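Local coordinates for protein chitinase A (Pteris ryukyuensis, PDB 4RL3) that probably hydrolyses the glycosidic bonds of chitin, acting through this family 18 glycoside hydrolase catalytic domain of a longer LysM-containing fern chitinase, at residues W53-K67 and T108-D120. Sequence-based numbering, arbitrary orientation.
Sequences WQNSVLTPAAVQAIK and TSLINQYHLDGID
K67 ties the turn after helix 96-114 to helix 60-69 through two bonds from one ammonium. Its NZ donates to the carbonyl of H115 (NZ to O, 2.8 Å) and forms a salt bridge with D117 (NZ to OD2, 2.8 Å). The carboxylate oxygen OD2 is met on its syn side, 24° out of plane, and also accepts from the backbone N of V75, so two donors fix the carboxylate. D117 opens the family 18 signature D-x-x-D-x-D-x-E, just ahead of strand 118-123. A bend at chi3 in an otherwise extended lysine chain brings NZ within bonding distance of both acceptors.

Y114 is held from both faces. CG of P60 lies 3.6 Å from the Y114 ring centroid, over the centre of the ring, a CH-pi contact; against the opposite face W53 turns the edge of its six-membered ring, planes at 83°, a T-shaped pair. The phenol oxygen accepts from the amide of N55 (ND2 to OH, 3.2 Å), a nearly straight bond with OH in the amide plane. The indole NE1 of W53 is satisfied within its own segment, donating in the ring plane to the carbonyl of L58, whose O also lies at the edge of the Y114 ring.

One water bridges the outer side, donating to OE1 of Q64 and hydrogen-bonded to NE2 of H115 (water O to NE2, 2.8 Å). At the start of helix 60-69, T59 is the N-cap, its OG1 accepting from A62 N.

The axes of segments 60-67 and 108-114 approach to 9.9 Å, with 60° between their directions, as neighbouring outer helices of the TIM barrel. Strand 73-81 lies between them in sequence and pairs in parallel with strand 118-123; W53, V63 and L116 rest on it, joining helix 60-69 and the loops flanking the two helices to the barrel wall.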
# COMPACT_ATOMS: atom_id res chain seq x y z
N TRP A 53 -7.78 5.22 -9.90
CA TRP A 53 -7.00 6.41 -9.57
C TRP A 53 -7.18 7.42 -10.69
O TRP A 53 -7.75 7.10 -11.74
CB TRP A 53 -5.51 6.12 -9.35
CG TRP A 53 -4.75 5.70 -10.58
CD1 TRP A 53 -4.08 6.51 -11.46
CD2 TRP A 53 -4.54 4.37 -11.03
NE1 TRP A 53 -3.47 5.75 -12.44
CE2 TRP A 53 -3.74 4.43 -12.19
CE3 TRP A 53 -4.94 3.11 -10.55
CZ2 TRP A 53 -3.35 3.29 -12.89
CZ3 TRP A 53 -4.54 1.99 -11.25
CH2 TRP A 53 -3.76 2.08 -12.40
N GLN A 54 -6.68 8.62 -10.47
CA GLN A 54 -6.81 9.70 -11.45
C GLN A 54 -5.85 9.50 -12.61
O GLN A 54 -4.83 10.20 -12.72
CB GLN A 54 -6.60 11.07 -10.78
CG GLN A 54 -7.08 12.21 -11.66
CD GLN A 54 -7.03 13.57 -10.97
OE1 GLN A 54 -6.16 13.84 -10.14
NE2 GLN A 54 -7.96 14.44 -11.35
N ASN A 55 -6.17 8.54 -13.46
CA ASN A 55 -5.26 8.11 -14.52
C ASN A 55 -5.17 9.05 -15.72
O ASN A 55 -4.28 8.89 -16.56
CB ASN A 55 -5.57 6.68 -14.99
CG ASN A 55 -6.92 6.57 -15.68
OD1 ASN A 55 -7.92 7.13 -15.23
ND2 ASN A 55 -6.97 5.81 -16.76
N SER A 56 -6.08 10.02 -15.81
CA SER A 56 -5.92 11.09 -16.80
C SER A 56 -4.73 12.00 -16.45
O SER A 56 -4.18 12.67 -17.34
CB SER A 56 -7.18 11.92 -16.91
OG SER A 56 -7.45 12.64 -15.73
N VAL A 57 -4.35 12.00 -15.17
CA VAL A 57 -3.20 12.77 -14.66
C VAL A 57 -2.01 11.85 -14.44
O VAL A 57 -0.90 12.12 -14.92
CB VAL A 57 -3.58 13.51 -13.36
CG1 VAL A 57 -2.37 14.19 -12.73
CG2 VAL A 57 -4.68 14.53 -13.66
N LEU A 58 -2.24 10.76 -13.71
CA LEU A 58 -1.22 9.75 -13.43
C LEU A 58 -1.28 8.71 -14.53
O LEU A 58 -1.79 7.60 -14.36
CB LEU A 58 -1.42 9.15 -12.03
CG LEU A 58 -1.43 10.21 -10.91
CD1 LEU A 58 -1.87 9.66 -9.56
CD2 LEU A 58 -0.07 10.88 -10.76
N THR A 59 -0.80 9.11 -15.69
CA THR A 59 -0.87 8.34 -16.93
C THR A 59 0.31 7.39 -17.03
O THR A 59 1.27 7.50 -16.29
CB THR A 59 -0.75 9.28 -18.13
OG1 THR A 59 0.48 9.99 -18.02
CG2 THR A 59 -1.91 10.28 -18.18
N PRO A 60 0.27 6.46 -18.01
CA PRO A 60 1.46 5.66 -18.25
C PRO A 60 2.69 6.52 -18.55
O PRO A 60 3.78 6.21 -18.07
CB PRO A 60 1.04 4.79 -19.45
CG PRO A 60 -0.44 4.67 -19.31
CD PRO A 60 -0.87 6.02 -18.83
N ALA A 61 2.52 7.59 -19.32
CA ALA A 61 3.64 8.50 -19.61
C ALA A 61 4.21 9.15 -18.35
O ALA A 61 5.42 9.33 -18.24
CB ALA A 61 3.21 9.55 -20.61
N ALA A 62 3.33 9.48 -17.40
CA ALA A 62 3.76 10.03 -16.10
C ALA A 62 4.57 9.03 -15.28
O ALA A 62 5.55 9.41 -14.65
CB ALA A 62 2.57 10.54 -15.29
N VAL A 63 4.16 7.76 -15.29
CA VAL A 63 4.92 6.73 -14.57
C VAL A 63 6.29 6.55 -15.22
O VAL A 63 7.31 6.48 -14.53
CB VAL A 63 4.19 5.36 -14.55
CG1 VAL A 63 5.11 4.29 -13.95
CG2 VAL A 63 2.88 5.45 -13.79
N GLN A 64 6.31 6.47 -16.54
CA GLN A 64 7.56 6.24 -17.26
C GLN A 64 8.52 7.39 -17.00
O GLN A 64 9.72 7.18 -16.76
CB GLN A 64 7.25 6.11 -18.75
CG GLN A 64 8.40 5.68 -19.62
CD GLN A 64 7.96 5.41 -21.05
OE1 GLN A 64 7.07 6.09 -21.57
NE2 GLN A 64 8.56 4.40 -21.68
N ALA A 65 7.98 8.60 -17.01
CA ALA A 65 8.79 9.82 -16.82
C ALA A 65 9.40 9.91 -15.43
O ALA A 65 10.59 10.19 -15.30
CB ALA A 65 7.98 11.06 -17.12
N ILE A 66 8.61 9.69 -14.38
CA ILE A 66 9.17 9.79 -13.03
C ILE A 66 10.23 8.72 -12.81
O ILE A 66 11.26 8.99 -12.19
CB ILE A 66 8.07 9.80 -11.93
CG1 ILE A 66 8.59 10.45 -10.64
CG2 ILE A 66 7.48 8.42 -11.69
CD1 ILE A 66 8.79 11.95 -10.74
N LYS A 67 10.01 7.52 -13.35
CA LYS A 67 10.99 6.45 -13.24
C LYS A 67 12.26 6.75 -14.05
O LYS A 67 13.37 6.42 -13.63
CB LYS A 67 10.39 5.09 -13.63
CG LYS A 67 9.37 4.56 -12.61
CD LYS A 67 8.66 3.30 -13.08
CE LYS A 67 9.61 2.16 -13.35
NZ LYS A 67 8.89 0.86 -13.46
N THR A 108 -1.74 -8.17 -14.88
CA THR A 108 -0.57 -8.24 -15.73
C THR A 108 -0.71 -7.22 -16.85
O THR A 108 0.23 -6.47 -17.15
CB THR A 108 -0.35 -9.65 -16.29
OG1 THR A 108 -0.03 -10.54 -15.21
CG2 THR A 108 0.81 -9.67 -17.30
N SER A 109 -1.88 -7.16 -17.46
CA SER A 109 -2.11 -6.17 -18.52
C SER A 109 -1.91 -4.75 -18.02
O SER A 109 -1.28 -3.94 -18.70
CB SER A 109 -3.51 -6.32 -19.08
OG SER A 109 -3.68 -7.61 -19.67
N LEU A 110 -2.44 -4.46 -16.83
CA LEU A 110 -2.36 -3.12 -16.26
C LEU A 110 -0.93 -2.76 -15.92
O LEU A 110 -0.48 -1.64 -16.18
CB LEU A 110 -3.25 -3.02 -15.02
CG LEU A 110 -3.36 -1.65 -14.35
CD1 LEU A 110 -4.08 -0.67 -15.26
CD2 LEU A 110 -4.08 -1.79 -13.02
N ILE A 111 -0.21 -3.71 -15.32
CA ILE A 111 1.19 -3.51 -14.95
C ILE A 111 2.05 -3.23 -16.18
O ILE A 111 2.91 -2.34 -16.17
CB ILE A 111 1.71 -4.74 -14.17
CG1 ILE A 111 1.12 -4.73 -12.76
CG2 ILE A 111 3.24 -4.75 -14.09
CD1 ILE A 111 1.13 -6.08 -12.07
N ASN A 112 1.82 -3.98 -17.25
CA ASN A 112 2.55 -3.74 -18.49
C ASN A 112 2.18 -2.41 -19.13
O ASN A 112 3.06 -1.72 -19.64
CB ASN A 112 2.34 -4.90 -19.46
CG ASN A 112 3.08 -6.14 -19.03
OD1 ASN A 112 4.09 -6.05 -18.32
ND2 ASN A 112 2.60 -7.31 -19.45
N GLN A 113 0.91 -2.02 -19.06
CA GLN A 113 0.46 -0.76 -19.64
C GLN A 113 1.06 0.45 -18.93
O GLN A 113 1.47 1.42 -19.58
CB GLN A 113 -1.06 -0.65 -19.59
CG GLN A 113 -1.61 0.61 -20.25
CD GLN A 113 -3.09 0.81 -20.06
OE1 GLN A 113 -3.76 0.05 -19.35
NE2 GLN A 113 -3.61 1.87 -20.68
N TYR A 114 1.07 0.39 -17.60
CA TYR A 114 1.49 1.52 -16.76
C TYR A 114 2.95 1.41 -16.27
O TYR A 114 3.40 2.27 -15.52
CB TYR A 114 0.52 1.69 -15.57
CG TYR A 114 -0.72 2.46 -15.97
CD1 TYR A 114 -1.75 1.84 -16.66
CD2 TYR A 114 -0.85 3.82 -15.67
CE1 TYR A 114 -2.86 2.55 -17.06
CE2 TYR A 114 -1.97 4.53 -16.06
CZ TYR A 114 -2.98 3.90 -16.75
OH TYR A 114 -4.09 4.60 -17.17
N HIS A 115 3.70 0.41 -16.75
CA HIS A 115 5.13 0.28 -16.42
C HIS A 115 5.33 0.09 -14.91
O HIS A 115 6.23 0.66 -14.31
CB HIS A 115 5.93 1.51 -16.90
CG HIS A 115 5.47 2.06 -18.21
ND1 HIS A 115 5.60 1.37 -19.39
CD2 HIS A 115 4.85 3.23 -18.51
CE1 HIS A 115 5.10 2.10 -20.38
NE2 HIS A 115 4.64 3.23 -19.87
N LEU A 116 4.48 -0.73 -14.31
CA LEU A 116 4.48 -0.88 -12.86
C LEU A 116 5.43 -1.99 -12.39
O LEU A 116 5.90 -2.81 -13.18
CB LEU A 116 3.06 -1.14 -12.37
CG LEU A 116 2.02 -0.11 -12.79
CD1 LEU A 116 0.64 -0.46 -12.25
CD2 LEU A 116 2.40 1.29 -12.33
N ASP A 117 5.64 -2.03 -11.08
CA ASP A 117 6.64 -2.88 -10.46
C ASP A 117 6.08 -3.85 -9.44
O ASP A 117 6.82 -4.70 -8.93
CB ASP A 117 7.67 -1.99 -9.76
CG ASP A 117 8.46 -1.14 -10.74
OD1 ASP A 117 9.31 -1.74 -11.43
OD2 ASP A 117 8.20 0.08 -10.84
N GLY A 118 4.79 -3.74 -9.12
CA GLY A 118 4.24 -4.54 -8.05
C GLY A 118 2.83 -4.20 -7.66
O GLY A 118 2.21 -3.28 -8.21
N ILE A 119 2.31 -4.98 -6.72
CA ILE A 119 0.95 -4.81 -6.22
C ILE A 119 0.93 -4.80 -4.70
O ILE A 119 1.78 -5.41 -4.05
CB ILE A 119 -0.03 -5.89 -6.75
CG1 ILE A 119 0.34 -7.30 -6.28
CG2 ILE A 119 -0.08 -5.83 -8.28
CD1 ILE A 119 -0.76 -8.33 -6.48
N ASP A 120 -0.06 -4.10 -4.16
CA ASP A 120 -0.31 -3.98 -2.74
C ASP A 120 -1.75 -4.42 -2.50
O ASP A 120 -2.65 -3.99 -3.23
CB ASP A 120 -0.12 -2.51 -2.32
CG ASP A 120 -0.50 -2.26 -0.88
OD1 ASP A 120 0.18 -2.80 0.01
OD2 ASP A 120 -1.47 -1.51 -0.64
O HOH W 1 4.03 5.40 -21.58